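Long-range contact in epidermin leader peptide processing serine protease EpiP (Staphylococcus aureus subsp. aureus, PDB 3QFH), which probably cleaves the leader peptide from the precursor of the lantibiotic epidermin, acting as a subtilisin-like serine endopeptidase: residues 122-133 with 195-206. Residues are numbered along the deposited sequence; the frame is centred on the assembly and turned at random.
Sequences ANTKIAIIDTGV and APNNKFTMYRVF
Met202 reaches over from strand 200-204 to the backbone that follows strand 126-130. Its CB makes an apolar contact with Val133 CG1 at 4.0 Å, and CG, set anti to the backbone N (chi1 170°), packs on the backbone of Gly132, 3.6 Å from its CA. A bend at chi2 swings SD to 3.5 Å from Ile128 O, and a second at chi3 carries CE between Gly132 O and Ile128 CG2, the latter an apolar contact at 3.7 Å. Helix 177-186 packs on this same face, touching Ile128, Phe200 and Met202, while helix 213-225 packs on the other, against Ala127, Ile129 and Tyr203, and reaches Val205 just past the strand. The strands run parallel, their axes 23° apart, and six backbone hydrogen bonds link them, donated by Ile126, Ile128 and Asp130 one way and by Thr201, Tyr203 and Val205 the other, as expected for neighbours in the central parallel sheet of a subtilase. At the C-terminal end of strand 126-130, Asp130 OD1 takes Thr131 N on its anti lone pair and is also hydrogen-bonded to His177 ND1, geometry consistent with the aspartate of a Ser-His-Asp triad that includes Ser383. Beyond it, Thr131 CG2 presses on Phe206 CD2 at 3.4 Å. At the opposite end Asn198 ND2 donates almost straight (174°) to Thr124 O, 2.8 Å away.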
loop_
_atom_site.group_PDB
_atom_site.type_symbol
_atom_site.label_atom_id
_atom_site.label_comp_id
_atom_site.label_asym_id
_atom_site.label_seq_id
_atom_site.Cartn_x
_atom_site.Cartn_y
_atom_site.Cartn_z
ATOM N N ALA A 122 -16.310 9.176 -13.473
ATOM C CA ALA A 122 -15.232 8.595 -12.660
ATOM C C ALA A 122 -15.684 7.337 -11.937
ATOM O O ALA A 122 -15.863 7.331 -10.722
ATOM C CB ALA A 122 -14.731 9.627 -11.661
ATOM N N ASN A 123 -15.806 6.258 -12.689
ATOM C CA ASN A 123 -16.312 4.999 -12.176
ATOM C C ASN A 123 -15.322 4.080 -11.475
ATOM O O ASN A 123 -15.730 3.232 -10.690
ATOM C CB ASN A 123 -17.017 4.258 -13.320
ATOM C CG ASN A 123 -18.211 5.045 -13.853
ATOM O OD1 ASN A 123 -18.788 5.865 -13.130
ATOM N ND2 ASN A 123 -18.579 4.814 -15.106
ATOM N N THR A 124 -14.036 4.224 -11.747
ATOM C CA THR A 124 -13.056 3.369 -11.084
ATOM C C THR A 124 -12.999 3.624 -9.569
ATOM O O THR A 124 -12.985 4.769 -9.115
ATOM C CB THR A 124 -11.652 3.534 -11.673
ATOM O OG1 THR A 124 -11.641 3.018 -13.003
ATOM C CG2 THR A 124 -10.614 2.777 -10.855
ATOM N N LYS A 125 -12.983 2.528 -8.816
ATOM C CA LYS A 125 -12.874 2.553 -7.355
ATOM C C LYS A 125 -11.458 2.299 -6.936
ATOM O O LYS A 125 -10.866 1.301 -7.353
ATOM C CB LYS A 125 -13.688 1.426 -6.731
ATOM C CG LYS A 125 -15.111 1.716 -6.408
ATOM C CD LYS A 125 -15.957 2.059 -7.582
ATOM C CE LYS A 125 -17.427 1.787 -7.217
ATOM N NZ LYS A 125 -17.729 2.254 -5.814
ATOM N N ILE A 126 -10.917 3.178 -6.103
ATOM C CA ILE A 126 -9.588 2.998 -5.593
ATOM C C ILE A 126 -9.698 2.369 -4.185
ATOM O O ILE A 126 -10.390 2.893 -3.318
ATOM C CB ILE A 126 -8.838 4.329 -5.509
ATOM C CG1 ILE A 126 -8.840 5.039 -6.866
ATOM C CG2 ILE A 126 -7.402 4.111 -5.020
ATOM C CD1 ILE A 126 -8.340 6.441 -6.794
ATOM N N ALA A 127 -9.037 1.238 -3.986
ATOM C CA ALA A 127 -9.025 0.596 -2.698
ATOM C C ALA A 127 -7.760 1.034 -2.020
ATOM O O ALA A 127 -6.688 1.148 -2.655
ATOM C CB ALA A 127 -9.072 -0.926 -2.828
ATOM N N ILE A 128 -7.876 1.348 -0.749
ATOM C CA ILE A 128 -6.716 1.753 0.047
ATOM C C ILE A 128 -6.652 0.791 1.209
ATOM O O ILE A 128 -7.613 0.639 1.950
ATOM C CB ILE A 128 -6.829 3.221 0.547
ATOM C CG1 ILE A 128 -7.052 4.172 -0.643
ATOM C CG2 ILE A 128 -5.556 3.646 1.318
ATOM C CD1 ILE A 128 -7.401 5.598 -0.229
ATOM N N ILE A 129 -5.518 0.128 1.360
ATOM C CA ILE A 129 -5.312 -0.797 2.450
ATOM C C ILE A 129 -4.421 -0.051 3.442
ATOM O O ILE A 129 -3.268 0.192 3.163
ATOM C CB ILE A 129 -4.687 -2.094 1.937
ATOM C CG1 ILE A 129 -5.640 -2.720 0.912
ATOM C CG2 ILE A 129 -4.393 -3.045 3.096
ATOM C CD1 ILE A 129 -5.094 -3.934 0.222
ATOM N N ASP A 130 -4.973 0.347 4.585
ATOM C CA ASP A 130 -4.199 1.169 5.514
ATOM C C ASP A 130 -4.802 1.154 6.932
ATOM O O ASP A 130 -5.495 0.182 7.318
ATOM C CB ASP A 130 -4.106 2.598 4.935
ATOM C CG ASP A 130 -2.763 3.263 5.218
ATOM O OD1 ASP A 130 -2.440 3.557 6.399
ATOM O OD2 ASP A 130 -2.032 3.505 4.236
ATOM N N THR A 131 -4.579 2.222 7.694
ATOM C CA THR A 131 -4.994 2.247 9.095
ATOM C C THR A 131 -6.475 2.574 9.336
ATOM O O THR A 131 -6.956 2.444 10.451
ATOM C CB THR A 131 -4.088 3.204 9.941
ATOM O OG1 THR A 131 -4.299 4.556 9.564
ATOM C CG2 THR A 131 -2.592 2.877 9.757
ATOM N N GLY A 132 -7.202 2.947 8.291
ATOM C CA GLY A 132 -8.595 3.354 8.422
ATOM C C GLY A 132 -8.671 4.762 7.872
ATOM O O GLY A 132 -7.669 5.276 7.347
ATOM N N VAL A 133 -9.840 5.392 7.962
ATOM C CA VAL A 133 -9.995 6.756 7.464
ATOM C C VAL A 133 -11.020 7.519 8.297
ATOM O O VAL A 133 -11.949 6.929 8.880
ATOM C CB VAL A 133 -10.477 6.772 5.981
ATOM C CG1 VAL A 133 -11.914 6.190 5.869
ATOM C CG2 VAL A 133 -10.449 8.184 5.402
ATOM N N ALA A 195 -7.344 12.254 -7.885
ATOM C CA ALA A 195 -8.580 11.801 -8.508
ATOM C C ALA A 195 -9.777 12.260 -7.681
ATOM O O ALA A 195 -10.417 11.449 -7.015
ATOM C CB ALA A 195 -8.555 10.229 -8.625
ATOM N N PRO A 196 -10.107 13.563 -7.742
ATOM C CA PRO A 196 -11.142 14.163 -6.898
ATOM C C PRO A 196 -12.595 13.745 -7.099
ATOM O O PRO A 196 -13.423 14.080 -6.253
ATOM C CB PRO A 196 -10.993 15.669 -7.166
ATOM C CG PRO A 196 -10.283 15.775 -8.456
ATOM C CD PRO A 196 -9.448 14.554 -8.607
ATOM N N ASN A 197 -12.901 13.033 -8.186
ATOM C CA ASN A 197 -14.269 12.577 -8.453
ATOM C C ASN A 197 -14.446 11.059 -8.320
ATOM O O ASN A 197 -15.534 10.549 -8.487
ATOM C CB ASN A 197 -14.695 13.032 -9.849
ATOM C CG ASN A 197 -14.597 14.553 -10.034
ATOM O OD1 ASN A 197 -14.756 15.323 -9.090
ATOM N ND2 ASN A 197 -14.325 14.976 -11.264
ATOM N N ASN A 198 -13.371 10.346 -8.023
ATOM C CA ASN A 198 -13.431 8.901 -7.825
ATOM C C ASN A 198 -13.725 8.537 -6.378
ATOM O O ASN A 198 -13.261 9.199 -5.438
ATOM C CB ASN A 198 -12.110 8.209 -8.236
ATOM C CG ASN A 198 -11.885 8.217 -9.739
ATOM O OD1 ASN A 198 -11.468 9.220 -10.309
ATOM N ND2 ASN A 198 -12.145 7.076 -10.386
ATOM N N LYS A 199 -14.477 7.466 -6.197
ATOM C CA LYS A 199 -14.759 6.966 -4.864
ATOM C C LYS A 199 -13.576 6.118 -4.434
ATOM O O LYS A 199 -12.910 5.481 -5.279
ATOM C CB LYS A 199 -16.009 6.088 -4.838
ATOM C CG LYS A 199 -17.271 6.705 -5.415
ATOM C CD LYS A 199 -17.649 7.994 -4.710
ATOM C CE LYS A 199 -18.891 8.615 -5.348
ATOM N NZ LYS A 199 -19.274 9.927 -4.754
ATOM N N PHE A 200 -13.294 6.127 -3.135
ATOM C CA PHE A 200 -12.265 5.296 -2.578
ATOM C C PHE A 200 -12.918 4.405 -1.539
ATOM O O PHE A 200 -13.974 4.732 -0.961
ATOM C CB PHE A 200 -11.101 6.108 -1.997
ATOM C CG PHE A 200 -11.405 6.788 -0.692
ATOM C CD1 PHE A 200 -11.044 6.195 0.510
ATOM C CD2 PHE A 200 -12.029 8.027 -0.665
ATOM C CE1 PHE A 200 -11.304 6.819 1.707
ATOM C CE2 PHE A 200 -12.284 8.665 0.536
ATOM C CZ PHE A 200 -11.935 8.057 1.720
ATOM N N THR A 201 -12.302 3.255 -1.339
ATOM C CA THR A 201 -12.780 2.272 -0.409
ATOM C C THR A 201 -11.626 1.991 0.511
ATOM O O THR A 201 -10.534 1.669 0.049
ATOM C CB THR A 201 -13.178 0.971 -1.123
ATOM O OG1 THR A 201 -14.093 1.264 -2.179
ATOM C CG2 THR A 201 -13.832 0.024 -0.166
ATOM N N MET A 202 -11.851 2.111 1.808
ATOM C CA MET A 202 -10.795 1.876 2.774
ATOM C C MET A 202 -10.905 0.458 3.289
ATOM O O MET A 202 -12.001 -0.025 3.544
ATOM C CB MET A 202 -10.887 2.893 3.917
ATOM C CG MET A 202 -9.973 2.633 5.139
ATOM S SD MET A 202 -8.213 2.631 4.789
ATOM C CE MET A 202 -7.931 4.277 4.111
ATOM N N TYR A 203 -9.768 -0.220 3.394
ATOM C CA TYR A 203 -9.716 -1.547 3.995
ATOM C C TYR A 203 -8.788 -1.428 5.181
ATOM O O TYR A 203 -7.576 -1.287 5.025
ATOM C CB TYR A 203 -9.266 -2.604 3.001
ATOM C CG TYR A 203 -10.314 -2.798 1.913
ATOM C CD1 TYR A 203 -11.333 -3.722 2.069
ATOM C CD2 TYR A 203 -10.306 -2.018 0.753
ATOM C CE1 TYR A 203 -12.300 -3.900 1.084
ATOM C CE2 TYR A 203 -11.270 -2.176 -0.213
ATOM C CZ TYR A 203 -12.266 -3.123 -0.039
ATOM O OH TYR A 203 -13.220 -3.315 -0.997
ATOM N N ARG A 204 -9.377 -1.464 6.372
ATOM C CA ARG A 204 -8.606 -1.275 7.597
ATOM C C ARG A 204 -7.922 -2.554 8.065
ATOM O O ARG A 204 -8.567 -3.566 8.295
ATOM C CB ARG A 204 -9.474 -0.691 8.715
ATOM C CG ARG A 204 -8.662 -0.379 9.975
ATOM C CD ARG A 204 -9.449 0.471 10.974
ATOM N NE ARG A 204 -10.519 -0.268 11.642
ATOM C CZ ARG A 204 -10.400 -0.886 12.819
ATOM N NH1 ARG A 204 -9.253 -0.900 13.471
ATOM N NH2 ARG A 204 -11.443 -1.514 13.342
ATOM N N VAL A 205 -6.607 -2.453 8.206
ATOM C CA VAL A 205 -5.743 -3.541 8.632
ATOM C C VAL A 205 -4.904 -3.168 9.867
ATOM O O VAL A 205 -3.991 -3.882 10.218
ATOM C CB VAL A 205 -4.855 -4.017 7.464
ATOM C CG1 VAL A 205 -5.761 -4.496 6.311
ATOM C CG2 VAL A 205 -3.886 -2.901 6.974
ATOM N N PHE A 206 -5.218 -2.042 10.506
ATOM C CA PHE A 206 -4.560 -1.653 11.744
ATOM C C PHE A 206 -5.584 -1.273 12.783
ATOM O O PHE A 206 -6.580 -0.607 12.477
ATOM C CB PHE A 206 -3.674 -0.426 11.585
ATOM C CG PHE A 206 -2.382 -0.667 10.869
ATOM C CD1 PHE A 206 -1.232 -0.995 11.586
ATOM C CD2 PHE A 206 -2.290 -0.493 9.495
ATOM C CE1 PHE A 206 -0.021 -1.187 10.933
ATOM C CE2 PHE A 206 -1.077 -0.679 8.836
ATOM C CZ PHE A 206 0.057 -1.027 9.561
HETATM O O HOH W 1 -15.264 5.963 -8.410
HETATM O O HOH W 2 -17.729 8.923 -8.609
#